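Local coordinates for suppressor protein MPT5 (Saccharomyces cerevisiae, PDB 5BZ1) that binds 3'-UTR elements of target mRNAs through its Pumilio-repeat RNA-binding domain and regulates their expression after transcription, including repression of HO, at residues Q29-L32 / E33-S36; S38-V41 / R42-Y46; K50-F53 / L54-I57; D71-T74 / A75-T79; D110-V113 / Q114-I118. All coordinates share one frame; numbering follows the deposited sequence.

Interaction 1: Q29-L32 / E33-S36; sequences QKKL and ETPS. With nucleotides of chain B.
The flat amide of Gln29 meets the base of A10 of chain B edge to edge and nearly coplanar, its two polar atoms facing N1 and N6, the Watson-Crick atoms of the adenine. Gln29 NE2 donates to N1 of that adenine at 2.8 Å, and its N6 donates to Gln29 OE1 at 3.1 Å, almost straight at 174°. This two-bond pairing is the adenine readout of PUF proteins, here made by the first Pumilio repeat; the Gln29 side chain also touches Tyr64 and Lys68 of helix 62-69. CG anti to the carbonyl carbon (chi1 -67°) and an extended chain beyond it carry the amide to the base, and NE2 also makes a weak hydrogen bond to Cys25 O. Behind it helix 22-32 ends. Glu33 N donates to Gln29 O at 3.0 Å and more weakly to Lys30 O, while Glu33 CG rests 3.2 Å from Gln29 O; the carboxylate of Glu33 goes on to a salt bridge with Lys68. One residue further, Thr34 N reaches Lys31 O at 3.0 Å from well above the carbonyl plane. The Thr34 hydroxyl folds back as well: OG1 donates to Lys30 O at 2.6 Å, tilted 32° from the plane of that carbonyl.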
loop_
_atom_site.group_PDB
_atom_site.type_symbol
_atom_site.label_atom_id
_atom_site.label_comp_id
_atom_site.label_asym_id
_atom_site.label_seq_id
_atom_site.Cartn_x
_atom_site.Cartn_y
_atom_site.Cartn_z
ATOM N N GLN A 29 -19.626 5.196 -30.865
ATOM C CA GLN A 29 -19.152 3.977 -30.225
ATOM C C GLN A 29 -19.725 2.739 -30.904
ATOM O O GLN A 29 -19.020 1.751 -31.104
ATOM C CB GLN A 29 -19.519 3.979 -28.740
ATOM C CG GLN A 29 -18.799 5.040 -27.921
ATOM C CD GLN A 29 -19.345 5.149 -26.515
ATOM O OE1 GLN A 29 -19.344 4.176 -25.762
ATOM N NE2 GLN A 29 -19.825 6.335 -26.156
ATOM N N LYS A 30 -21.007 2.798 -31.251
ATOM C CA LYS A 30 -21.663 1.706 -31.963
ATOM C C LYS A 30 -21.021 1.492 -33.332
ATOM O O LYS A 30 -20.858 0.357 -33.781
ATOM C CB LYS A 30 -23.160 1.986 -32.118
ATOM C CG LYS A 30 -23.908 0.929 -32.915
ATOM C CD LYS A 30 -25.394 1.251 -33.025
ATOM C CE LYS A 30 -26.135 0.166 -33.793
ATOM N NZ LYS A 30 -27.590 0.455 -33.911
ATOM N N LYS A 31 -20.652 2.589 -33.985
ATOM C CA LYS A 31 -20.002 2.524 -35.289
ATOM C C LYS A 31 -18.620 1.883 -35.178
ATOM O O LYS A 31 -18.224 1.096 -36.039
ATOM C CB LYS A 31 -19.895 3.921 -35.897
ATOM C CG LYS A 31 -20.593 4.064 -37.238
ATOM C CD LYS A 31 -22.024 3.562 -37.164
ATOM C CE LYS A 31 -22.699 3.625 -38.521
ATOM N NZ LYS A 31 -24.098 3.123 -38.455
ATOM N N LEU A 32 -17.894 2.220 -34.111
ATOM C CA LEU A 32 -16.591 1.614 -33.841
ATOM C C LEU A 32 -16.739 0.119 -33.579
ATOM O O LEU A 32 -15.830 -0.663 -33.860
ATOM C CB LEU A 32 -15.916 2.290 -32.645
ATOM C CG LEU A 32 -15.338 3.683 -32.884
ATOM C CD1 LEU A 32 -14.954 4.343 -31.569
ATOM C CD2 LEU A 32 -14.132 3.602 -33.796
ATOM N N GLU A 33 -17.895 -0.271 -33.046
ATOM C CA GLU A 33 -18.181 -1.673 -32.770
ATOM C C GLU A 33 -18.754 -2.384 -33.996
ATOM O O GLU A 33 -19.043 -3.579 -33.944
ATOM C CB GLU A 33 -19.148 -1.805 -31.591
ATOM C CG GLU A 33 -18.603 -1.308 -30.255
ATOM C CD GLU A 33 -19.659 -1.326 -29.161
ATOM O OE1 GLU A 33 -19.303 -1.154 -27.976
ATOM O OE2 GLU A 33 -20.850 -1.511 -29.488
ATOM N N THR A 34 -18.922 -1.641 -35.088
ATOM C CA THR A 34 -19.430 -2.196 -36.344
ATOM C C THR A 34 -18.264 -2.543 -37.269
ATOM O O THR A 34 -17.673 -1.653 -37.884
ATOM C CB THR A 34 -20.365 -1.205 -37.062
ATOM O OG1 THR A 34 -21.357 -0.729 -36.144
ATOM C CG2 THR A 34 -21.051 -1.873 -38.254
ATOM N N PRO A 35 -17.943 -3.845 -37.376
ATOM C CA PRO A 35 -16.770 -4.371 -38.087
ATOM C C PRO A 35 -16.599 -3.793 -39.492
ATOM O O PRO A 35 -15.487 -3.412 -39.856
ATOM C CB PRO A 35 -17.060 -5.872 -38.167
ATOM C CG PRO A 35 -17.904 -6.148 -36.968
ATOM C CD PRO A 35 -18.777 -4.929 -36.822
ATOM N N SER A 36 -17.682 -3.725 -40.261
ATOM C CA SER A 36 -17.620 -3.205 -41.625
ATOM C C SER A 36 -17.172 -1.742 -41.679
ATOM O O SER A 36 -16.516 -1.324 -42.635
ATOM C CB SER A 36 -18.978 -3.352 -42.318
ATOM O OG SER A 36 -19.952 -2.514 -41.719
ATOM P P A B 10 -23.650 7.762 -14.868
ATOM O OP1 A B 10 -24.927 8.152 -14.219
ATOM O OP2 A B 10 -23.229 6.339 -14.867
ATOM O "O5'" A B 10 -23.709 8.275 -16.373
ATOM C "C5'" A B 10 -23.660 9.667 -16.667
ATOM C "C4'" A B 10 -24.217 9.977 -18.033
ATOM O "O4'" A B 10 -23.359 9.387 -19.051
ATOM C "C3'" A B 10 -25.625 9.448 -18.301
ATOM O "O3'" A B 10 -26.325 10.376 -19.130
ATOM C "C2'" A B 10 -25.359 8.170 -19.091
ATOM O "O2'" A B 10 -26.427 7.750 -19.915
ATOM C "C1'" A B 10 -24.137 8.574 -19.908
ATOM N N9 A B 10 -23.318 7.452 -20.382
ATOM C C8 A B 10 -23.005 6.279 -19.742
ATOM N N7 A B 10 -22.252 5.480 -20.455
ATOM C C5 A B 10 -22.053 6.165 -21.649
ATOM C C6 A B 10 -21.341 5.856 -22.827
ATOM N N6 A B 10 -20.658 4.724 -23.012
ATOM N N1 A B 10 -21.354 6.769 -23.826
ATOM C C2 A B 10 -22.034 7.910 -23.650
ATOM N N3 A B 10 -22.738 8.311 -22.593
ATOM C C4 A B 10 -22.709 7.384 -21.616
#

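Interaction 2: S38-V41 / R42-Y46; sequences SNMV and RDLMY
Asn39 and Arg42 run side by side, one turn apart, with the amide and guanidinium planes only 28° from parallel. Asn39 OD1 sits over one face of the guanidinium, 3.2 Å from Arg42 NH1 and 3.4 Å from Arg42 CZ. That is a face contact and not a hydrogen bond, since the N-H groups point elsewhere. Arg42 uses its plane for Asp43: Arg42 NE lies 3.1 Å from Asp43 OD1 in a salt bridge, the oxygen close to the guanidinium plane but itself met from 43° above the carboxylate. Arg42 NH1 turns to Tyr72 O, and Asp43 OD1 has a second partner in Gln77, which ties this face to the next Pumilio repeat. The segment is a regular stretch of alpha-helix within helix 38-49, residues 38-46 lying in the first Pumilio repeat, its i to i+4 backbone bonds intact; Asp43 N to Asn39 O, at 3.0 Å, is one of them. Other side chains pair along the same turns. Met40 and Leu44 point the same way, Met40 CG lying 3.8 Å from Leu44 CD1. On the buried side Val41 and Met45 are likewise aligned; the bend at the end of Met45 (chi3 -50°) brings CE to 3.4 Å from Val41 O and 4.0 Å from Val41 CG2, and Tyr15 of helix 15-19 packs against both residues.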
loop_
_atom_site.group_PDB
_atom_site.type_symbol
_atom_site.label_atom_id
_atom_site.label_comp_id
_atom_site.label_asym_id
_atom_site.label_seq_id
_atom_site.Cartn_x
_atom_site.Cartn_y
_atom_site.Cartn_z
ATOM N N SER A 38 -15.819 0.039 -38.791
ATOM C CA SER A 38 -14.940 0.389 -37.670
ATOM C C SER A 38 -13.718 1.213 -38.083
ATOM O O SER A 38 -13.541 2.338 -37.616
ATOM C CB SER A 38 -14.489 -0.868 -36.922
ATOM O OG SER A 38 -13.714 -0.527 -35.788
ATOM N N ASN A 39 -12.888 0.653 -38.959
ATOM C CA ASN A 39 -11.684 1.337 -39.418
ATOM C C ASN A 39 -11.964 2.703 -40.043
ATOM O O ASN A 39 -11.254 3.673 -39.776
ATOM C CB ASN A 39 -10.905 0.462 -40.406
ATOM C CG ASN A 39 -10.144 -0.660 -39.725
ATOM O OD1 ASN A 39 -9.920 -0.632 -38.515
ATOM N ND2 ASN A 39 -9.732 -1.653 -40.508
ATOM N N MET A 40 -12.998 2.777 -40.877
ATOM C CA MET A 40 -13.305 4.024 -41.575
ATOM C C MET A 40 -13.835 5.110 -40.643
ATOM O O MET A 40 -13.421 6.265 -40.738
ATOM C CB MET A 40 -14.282 3.792 -42.726
ATOM C CG MET A 40 -14.438 5.005 -43.622
ATOM S SD MET A 40 -15.444 4.652 -45.064
ATOM C CE MET A 40 -16.993 4.222 -44.272
ATOM N N VAL A 41 -14.744 4.749 -39.740
ATOM C CA VAL A 41 -15.259 5.730 -38.791
ATOM C C VAL A 41 -14.156 6.155 -37.825
ATOM O O VAL A 41 -14.144 7.288 -37.362
ATOM C CB VAL A 41 -16.518 5.234 -38.028
ATOM C CG1 VAL A 41 -16.137 4.347 -36.847
ATOM C CG2 VAL A 41 -17.335 6.416 -37.541
ATOM N N ARG A 42 -13.224 5.246 -37.548
ATOM C CA ARG A 42 -12.110 5.527 -36.648
ATOM C C ARG A 42 -11.205 6.585 -37.270
ATOM O O ARG A 42 -10.899 7.608 -36.646
ATOM C CB ARG A 42 -11.310 4.248 -36.380
ATOM C CG ARG A 42 -10.075 4.435 -35.500
ATOM C CD ARG A 42 -9.145 3.229 -35.583
ATOM N NE ARG A 42 -8.625 3.054 -36.933
ATOM C CZ ARG A 42 -8.046 1.947 -37.385
ATOM N NH1 ARG A 42 -7.909 0.891 -36.597
ATOM N NH2 ARG A 42 -7.612 1.894 -38.637
ATOM N N ASP A 43 -10.799 6.336 -38.512
ATOM C CA ASP A 43 -9.885 7.216 -39.224
ATOM C C ASP A 43 -10.490 8.595 -39.507
ATOM O O ASP A 43 -9.820 9.613 -39.348
ATOM C CB ASP A 43 -9.421 6.552 -40.524
ATOM C CG ASP A 43 -8.625 5.281 -40.278
ATOM O OD1 ASP A 43 -8.093 5.121 -39.161
ATOM O OD2 ASP A 43 -8.530 4.448 -41.204
ATOM N N LEU A 44 -11.754 8.624 -39.926
ATOM C CA LEU A 44 -12.444 9.887 -40.195
ATOM C C LEU A 44 -12.575 10.722 -38.919
ATOM O O LEU A 44 -12.249 11.912 -38.896
ATOM C CB LEU A 44 -13.827 9.623 -40.801
ATOM C CG LEU A 44 -13.872 9.124 -42.249
ATOM C CD1 LEU A 44 -15.240 8.555 -42.602
ATOM C CD2 LEU A 44 -13.516 10.242 -43.208
ATOM N N MET A 45 -13.047 10.075 -37.860
ATOM C CA MET A 45 -13.224 10.688 -36.550
ATOM C C MET A 45 -11.912 11.267 -36.024
ATOM O O MET A 45 -11.870 12.402 -35.538
ATOM C CB MET A 45 -13.731 9.614 -35.590
ATOM C CG MET A 45 -14.038 10.044 -34.190
ATOM S SD MET A 45 -14.281 8.560 -33.195
ATOM C CE MET A 45 -15.442 7.639 -34.206
ATOM N N TYR A 46 -10.849 10.475 -36.138
ATOM C CA TYR A 46 -9.546 10.810 -35.575
ATOM C C TYR A 46 -9.013 12.146 -36.077
ATOM O O TYR A 46 -8.592 12.990 -35.285
ATOM C CB TYR A 46 -8.538 9.700 -35.889
ATOM C CG TYR A 46 -7.220 9.846 -35.165
ATOM C CD1 TYR A 46 -7.034 9.284 -33.911
ATOM C CD2 TYR A 46 -6.163 10.544 -35.734
ATOM C CE1 TYR A 46 -5.839 9.412 -33.242
ATOM C CE2 TYR A 46 -4.959 10.682 -35.070
ATOM C CZ TYR A 46 -4.805 10.112 -33.823
ATOM O OH TYR A 46 -3.614 10.240 -33.149
#

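Interaction 3: K50-F53 / L54-I57; sequences KPFF and LDLI
Leu56 folds back over the backbone of Phe52, the N-cap residue of the short helix 53-57 that lies in the second Pumilio repeat. Starting at CB, the chain is 3.6 Å from Phe52 O; the next atom, Leu56 CG, comes closer, 3.3 Å from the same Phe52 O, and lies 4.3 Å from Phe52 CB. Leu56 CG is anti to its own carbonyl carbon (chi1 -62°), the setting that leans the branch back toward the helix start. Of the two methyls CD1 stays near Phe52 O; the side chain also touches Ile16 and Ala19 of helix 15-19, which sets the first turn against the preceding repeat. The carbonyl under this leucine is already in use: Leu56 N donates to Phe52 O at 2.9 Å, almost straight at 167°. One residue along, Ile57 N repeats the bond with Phe53 O, and the CG1 branch of Ile57 bends over that oxygen much as the leucine does over its own. Asp55 takes the outer side, with OD2 3.4 Å from Phe52 CA. Phe53 turns inward instead, where its ring meets Tyr46 edge-to-face and touches Leu81, Thr84 and Ile85 of helix 75-85. Over the centre of one face of the Phe53 ring sits Lys50 CA, 3.5 Å above the plane.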
loop_
_atom_site.group_PDB
_atom_site.type_symbol
_atom_site.label_atom_id
_atom_site.label_comp_id
_atom_site.label_asym_id
_atom_site.label_seq_id
_atom_site.Cartn_x
_atom_site.Cartn_y
_atom_site.Cartn_z
ATOM N N LYS A 50 -8.650 15.215 -33.256
ATOM C CA LYS A 50 -7.286 15.310 -32.721
ATOM C C LYS A 50 -6.852 16.673 -32.134
ATOM O O LYS A 50 -6.063 16.700 -31.189
ATOM C CB LYS A 50 -6.243 14.754 -33.709
ATOM C CG LYS A 50 -6.179 15.428 -35.072
ATOM C CD LYS A 50 -5.098 14.785 -35.932
ATOM C CE LYS A 50 -4.800 15.621 -37.167
ATOM N NZ LYS A 50 -3.762 14.986 -38.028
ATOM N N PRO A 51 -7.364 17.804 -32.669
ATOM C CA PRO A 51 -6.999 19.045 -31.975
ATOM C C PRO A 51 -7.701 19.178 -30.625
ATOM O O PRO A 51 -7.340 20.063 -29.848
ATOM C CB PRO A 51 -7.514 20.144 -32.917
ATOM C CG PRO A 51 -7.667 19.482 -34.254
ATOM C CD PRO A 51 -8.052 18.073 -33.948
ATOM N N PHE A 52 -8.686 18.319 -30.360
ATOM C CA PHE A 52 -9.521 18.439 -29.168
ATOM C C PHE A 52 -9.342 17.279 -28.191
ATOM O O PHE A 52 -10.198 17.055 -27.330
ATOM C CB PHE A 52 -10.998 18.518 -29.567
ATOM C CG PHE A 52 -11.312 19.609 -30.552
ATOM C CD1 PHE A 52 -11.661 20.875 -30.112
ATOM C CD2 PHE A 52 -11.276 19.363 -31.917
ATOM C CE1 PHE A 52 -11.958 21.884 -31.014
ATOM C CE2 PHE A 52 -11.574 20.367 -32.827
ATOM C CZ PHE A 52 -11.914 21.628 -32.374
ATOM N N PHE A 53 -8.239 16.547 -28.327
ATOM C CA PHE A 53 -7.968 15.382 -27.486
ATOM C C PHE A 53 -8.105 15.667 -25.989
ATOM O O PHE A 53 -8.760 14.912 -25.269
ATOM C CB PHE A 53 -6.578 14.819 -27.787
ATOM C CG PHE A 53 -6.543 13.895 -28.969
ATOM C CD1 PHE A 53 -7.653 13.127 -29.292
ATOM C CD2 PHE A 53 -5.403 13.790 -29.756
ATOM C CE1 PHE A 53 -7.633 12.270 -30.380
ATOM C CE2 PHE A 53 -5.374 12.933 -30.845
ATOM C CZ PHE A 53 -6.489 12.173 -31.158
ATOM N N LEU A 54 -7.495 16.755 -25.528
ATOM C CA LEU A 54 -7.557 17.108 -24.113
ATOM C C LEU A 54 -8.984 17.454 -23.697
ATOM O O LEU A 54 -9.447 17.033 -22.633
ATOM C CB LEU A 54 -6.622 18.275 -23.790
ATOM C CG LEU A 54 -6.661 18.729 -22.327
ATOM C CD1 LEU A 54 -6.239 17.592 -21.403
ATOM C CD2 LEU A 54 -5.792 19.955 -22.100
ATOM N N ASP A 55 -9.678 18.211 -24.547
ATOM C CA ASP A 55 -11.048 18.629 -24.271
ATOM C C ASP A 55 -11.971 17.418 -24.108
ATOM O O ASP A 55 -12.752 17.342 -23.160
ATOM C CB ASP A 55 -11.560 19.530 -25.400
ATOM C CG ASP A 55 -10.573 20.626 -25.771
ATOM O OD1 ASP A 55 -10.839 21.809 -25.467
ATOM O OD2 ASP A 55 -9.527 20.297 -26.368
ATOM N N LEU A 56 -11.860 16.469 -25.033
ATOM C CA LEU A 56 -12.693 15.271 -25.023
ATOM C C LEU A 56 -12.407 14.369 -23.818
ATOM O O LEU A 56 -13.328 13.834 -23.198
ATOM C CB LEU A 56 -12.510 14.493 -26.326
ATOM C CG LEU A 56 -12.934 15.254 -27.582
ATOM C CD1 LEU A 56 -12.722 14.415 -28.832
ATOM C CD2 LEU A 56 -14.386 15.686 -27.472
ATOM N N ILE A 57 -11.127 14.212 -23.494
ATOM C CA ILE A 57 -10.694 13.423 -22.343
ATOM C C ILE A 57 -11.354 13.911 -21.051
ATOM O O ILE A 57 -11.662 13.119 -20.156
ATOM C CB ILE A 57 -9.150 13.448 -22.224
ATOM C CG1 ILE A 57 -8.536 12.421 -23.176
ATOM C CG2 ILE A 57 -8.686 13.181 -20.796
ATOM C CD1 ILE A 57 -7.039 12.577 -23.372
#

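Interaction 4: D71-T74 / A75-T79; sequences DYLT and AEQKT
Thr74 and Gln77 exchange bonds across the start of helix 75-85. Gln77 N donates to Thr74 OG1 at 3.0 Å, and in return Thr74 N donates to Gln77 OE1, also 3.0 Å and nearly straight at 170°. The hydroxyl can face the helix because OG1 stands between the backbone N and the carbonyl carbon (chi1 64°). The glutamine chain crosses over the threonine at a slant, Gln77 CG lying 3.2 Å from Thr74 OG1. Leu73 lies next to it, its CD2 3.6 Å from Gln77 OE1. Further out, Asp43 holds Gln77 NE2 and fixes the turn of the amide. Lys78 binds Thr108 O and Cys70 O through NZ, and one water links Lys78 NZ, at 2.8 Å, to Leu73 O, bracing the loop against the first turn. The reciprocal pair at N-cap and N3 is a capping box, opening helix 75-85, whose first turn lies in the second Pumilio repeat.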
loop_
_atom_site.group_PDB
_atom_site.type_symbol
_atom_site.label_atom_id
_atom_site.label_comp_id
_atom_site.label_asym_id
_atom_site.label_seq_id
_atom_site.Cartn_x
_atom_site.Cartn_y
_atom_site.Cartn_z
ATOM N N ASP A 71 -9.556 0.996 -27.852
ATOM C CA ASP A 71 -9.663 -0.406 -28.242
ATOM C C ASP A 71 -9.457 -0.613 -29.747
ATOM O O ASP A 71 -9.375 -1.749 -30.209
ATOM C CB ASP A 71 -11.020 -0.979 -27.818
ATOM C CG ASP A 71 -11.127 -1.191 -26.318
ATOM O OD1 ASP A 71 -10.082 -1.410 -25.670
ATOM O OD2 ASP A 71 -12.261 -1.148 -25.791
ATOM N N TYR A 72 -9.363 0.480 -30.502
ATOM C CA TYR A 72 -9.345 0.393 -31.964
ATOM C C TYR A 72 -8.203 1.155 -32.647
ATOM O O TYR A 72 -7.856 0.858 -33.790
ATOM C CB TYR A 72 -10.689 0.858 -32.536
ATOM C CG TYR A 72 -11.875 0.062 -32.043
ATOM C CD1 TYR A 72 -12.237 -1.127 -32.657
ATOM C CD2 TYR A 72 -12.634 0.500 -30.967
ATOM C CE1 TYR A 72 -13.322 -1.859 -32.214
ATOM C CE2 TYR A 72 -13.720 -0.228 -30.517
ATOM C CZ TYR A 72 -14.057 -1.405 -31.146
ATOM O OH TYR A 72 -15.135 -2.134 -30.704
ATOM N N LEU A 73 -7.628 2.136 -31.952
ATOM C CA LEU A 73 -6.562 2.970 -32.517
ATOM C C LEU A 73 -5.343 2.155 -32.957
ATOM O O LEU A 73 -4.965 1.185 -32.299
ATOM C CB LEU A 73 -6.111 4.038 -31.512
ATOM C CG LEU A 73 -7.081 5.163 -31.140
ATOM C CD1 LEU A 73 -6.447 6.120 -30.135
ATOM C CD2 LEU A 73 -7.531 5.917 -32.377
ATOM N N THR A 74 -4.737 2.550 -34.075
ATOM C CA THR A 74 -3.457 1.985 -34.488
ATOM C C THR A 74 -2.398 2.455 -33.502
ATOM O O THR A 74 -2.637 3.388 -32.738
ATOM C CB THR A 74 -3.049 2.464 -35.890
ATOM O OG1 THR A 74 -2.844 3.882 -35.866
ATOM C CG2 THR A 74 -4.122 2.121 -36.923
ATOM N N ALA A 75 -1.231 1.818 -33.519
ATOM C CA ALA A 75 -0.131 2.234 -32.657
ATOM C C ALA A 75 0.274 3.673 -32.961
ATOM O O ALA A 75 0.549 4.453 -32.047
ATOM C CB ALA A 75 1.052 1.308 -32.820
ATOM N N GLU A 76 0.317 4.014 -34.247
ATOM C CA GLU A 76 0.624 5.378 -34.667
ATOM C C GLU A 76 -0.383 6.374 -34.097
ATOM O O GLU A 76 0.004 7.408 -33.552
ATOM C CB GLU A 76 0.646 5.486 -36.193
ATOM C CG GLU A 76 2.037 5.449 -36.802
ATOM C CD GLU A 76 2.061 5.962 -38.232
ATOM O OE1 GLU A 76 1.036 5.827 -38.935
ATOM O OE2 GLU A 76 3.107 6.505 -38.648
ATOM N N GLN A 77 -1.669 6.058 -34.230
ATOM C CA GLN A 77 -2.733 6.927 -33.734
ATOM C C GLN A 77 -2.673 7.123 -32.218
ATOM O O GLN A 77 -2.886 8.229 -31.723
ATOM C CB GLN A 77 -4.111 6.395 -34.153
ATOM C CG GLN A 77 -4.473 6.649 -35.621
ATOM C CD GLN A 77 -5.700 5.866 -36.069
ATOM O OE1 GLN A 77 -6.042 4.837 -35.484
ATOM N NE2 GLN A 77 -6.365 6.351 -37.114
ATOM N N LYS A 78 -2.383 6.056 -31.477
ATOM C CA LYS A 78 -2.330 6.156 -30.019
ATOM C C LYS A 78 -1.097 6.932 -29.542
ATOM O O LYS A 78 -1.162 7.678 -28.562
ATOM C CB LYS A 78 -2.399 4.774 -29.358
ATOM C CG LYS A 78 -2.363 4.825 -27.830
ATOM C CD LYS A 78 -2.724 3.483 -27.207
ATOM C CE LYS A 78 -4.191 3.161 -27.420
ATOM N NZ LYS A 78 -4.460 1.705 -27.269
ATOM N N THR A 79 0.019 6.761 -30.246
ATOM C CA THR A 79 1.239 7.499 -29.935
ATOM C C THR A 79 1.034 9.005 -30.132
ATOM O O THR A 79 1.475 9.815 -29.311
ATOM C CB THR A 79 2.425 7.000 -30.782
ATOM O OG1 THR A 79 2.682 5.624 -30.475
ATOM C CG2 THR A 79 3.676 7.812 -30.492
HETATM O O HOH W 1 -3.483 1.237 -29.820
#

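Interaction 5: D110-V113 / Q114-I118; sequences DNEV and QIDLI
An N-cap opens helix 112-121, which starts in the third Pumilio repeat: Asn111 OD1 accepts from Gln114 N at 3.0 Å, the donor nearly in line with the side-chain C=O. A chi1 of 55° at Asn111 turns that oxygen in over the first turn. Gln114 answers with its own side chain, which runs back extended past the cap to Asp110. There Gln114 OE1 takes Asp110 N at 2.7 Å from above the amide plane, while Gln114 NE2 gives a bond to Asp110 OD2 at 3.1 Å, in the plane of the amide and on the anti lone pair of the carboxylate. Bonds at both OE1 and NE2 fix the rotation of the amide, whose plane stands 70° from the Asp110 carboxylate. Along the outer side Glu112 OE2 and Asp116 OD2 stand 4.4 Å apart, a like-charge pair whose repulsion is probably offset by Lys156, salt-bridged to both residues. Toward the previous repeat, Gln114 NE2 has a second partner in Thr79 OG1, and the side chain packs on Lys78 and Ile82, so this buried glutamine sits in the seam between helix 112-121 and helix 75-85.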
loop_
_atom_site.group_PDB
_atom_site.type_symbol
_atom_site.label_atom_id
_atom_site.label_comp_id
_atom_site.label_asym_id
_atom_site.label_seq_id
_atom_site.Cartn_x
_atom_site.Cartn_y
_atom_site.Cartn_z
ATOM N N ASP A 110 0.641 0.444 -26.350
ATOM C CA ASP A 110 1.107 -0.519 -27.342
ATOM C C ASP A 110 2.582 -0.857 -27.177
ATOM O O ASP A 110 3.011 -1.972 -27.486
ATOM C CB ASP A 110 0.888 0.028 -28.754
ATOM C CG ASP A 110 -0.573 0.230 -29.084
ATOM O OD1 ASP A 110 -1.346 -0.747 -28.990
ATOM O OD2 ASP A 110 -0.948 1.370 -29.433
ATOM N N ASN A 111 3.362 0.108 -26.697
ATOM C CA ASN A 111 4.813 -0.038 -26.686
ATOM C C ASN A 111 5.514 0.868 -25.676
ATOM O O ASN A 111 4.879 1.683 -24.998
ATOM C CB ASN A 111 5.372 0.219 -28.090
ATOM C CG ASN A 111 4.956 1.574 -28.644
ATOM O OD1 ASN A 111 5.134 2.605 -27.992
ATOM N ND2 ASN A 111 4.384 1.576 -29.845
ATOM N N GLU A 112 6.835 0.727 -25.615
ATOM C CA GLU A 112 7.681 1.459 -24.678
ATOM C C GLU A 112 7.664 2.966 -24.938
ATOM O O GLU A 112 7.706 3.768 -23.998
ATOM C CB GLU A 112 9.116 0.936 -24.782
ATOM C CG GLU A 112 10.072 1.463 -23.722
ATOM C CD GLU A 112 10.228 0.507 -22.559
ATOM O OE1 GLU A 112 9.433 -0.453 -22.478
ATOM O OE2 GLU A 112 11.144 0.707 -21.734
ATOM N N VAL A 113 7.620 3.342 -26.214
ATOM C CA VAL A 113 7.576 4.747 -26.605
ATOM C C VAL A 113 6.411 5.469 -25.930
ATOM O O VAL A 113 6.585 6.548 -25.361
ATOM C CB VAL A 113 7.475 4.898 -28.135
ATOM C CG1 VAL A 113 7.244 6.354 -28.520
ATOM C CG2 VAL A 113 8.732 4.358 -28.803
ATOM N N GLN A 114 5.232 4.858 -25.982
ATOM C CA GLN A 114 4.040 5.427 -25.361
ATOM C C GLN A 114 4.172 5.512 -23.844
ATOM O O GLN A 114 3.767 6.501 -23.236
ATOM C CB GLN A 114 2.805 4.606 -25.737
ATOM C CG GLN A 114 2.383 4.748 -27.203
ATOM C CD GLN A 114 1.335 3.728 -27.609
ATOM O OE1 GLN A 114 0.738 3.068 -26.757
ATOM N NE2 GLN A 114 1.112 3.588 -28.916
ATOM N N ILE A 115 4.730 4.468 -23.237
ATOM C CA ILE A 115 4.919 4.440 -21.791
ATOM C C ILE A 115 5.863 5.558 -21.346
ATOM O O ILE A 115 5.579 6.268 -20.380
ATOM C CB ILE A 115 5.436 3.063 -21.312
ATOM C CG1 ILE A 115 4.364 1.995 -21.529
ATOM C CG2 ILE A 115 5.831 3.105 -19.842
ATOM C CD1 ILE A 115 4.827 0.576 -21.245
ATOM N N ASP A 116 6.972 5.724 -22.061
ATOM C CA ASP A 116 7.949 6.758 -21.728
ATOM C C ASP A 116 7.402 8.184 -21.888
ATOM O O ASP A 116 7.768 9.078 -21.128
ATOM C CB ASP A 116 9.234 6.566 -22.536
ATOM C CG ASP A 116 10.049 5.379 -22.056
ATOM O OD1 ASP A 116 9.798 4.905 -20.928
ATOM O OD2 ASP A 116 10.943 4.928 -22.801
ATOM N N LEU A 117 6.529 8.392 -22.872
ATOM C CA LEU A 117 5.861 9.684 -23.033
ATOM C C LEU A 117 4.994 10.009 -21.817
ATOM O O LEU A 117 5.052 11.113 -21.276
ATOM C CB LEU A 117 5.010 9.704 -24.303
ATOM C CG LEU A 117 5.770 9.903 -25.613
ATOM C CD1 LEU A 117 4.840 9.722 -26.802
ATOM C CD2 LEU A 117 6.418 11.278 -25.652
ATOM N N ILE A 118 4.195 9.036 -21.390
ATOM C CA ILE A 118 3.366 9.174 -20.196
ATOM C C ILE A 118 4.227 9.469 -18.962
ATOM O O ILE A 118 3.935 10.388 -18.193
ATOM C CB ILE A 118 2.531 7.898 -19.956
ATOM C CG1 ILE A 118 1.426 7.778 -21.010
ATOM C CG2 ILE A 118 1.926 7.894 -18.563
ATOM C CD1 ILE A 118 0.751 6.415 -21.041
#

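In the fold
The five contacts come in series along the chain and lie in the first three Pumilio repeats, at the N-terminal end of the domain: interactions 1 and 2 in the first, 3 and 4 in the second, 5 in the third. Interactions 2, 4 and 5 sit on helices 38-49, 75-85 and 112-121, neighbours in space from one repeat to the next, with centres about 11 Å apart from 2 to 4 and about 12 Å from 4 to 5, and each touches the next. Interaction 1 abuts both 2 and 4, and interaction 3 meets 2 through a ring pair. Only interaction 1 touches the RNA; the others tie the stacked helices into the continuous scaffold on which bases are read.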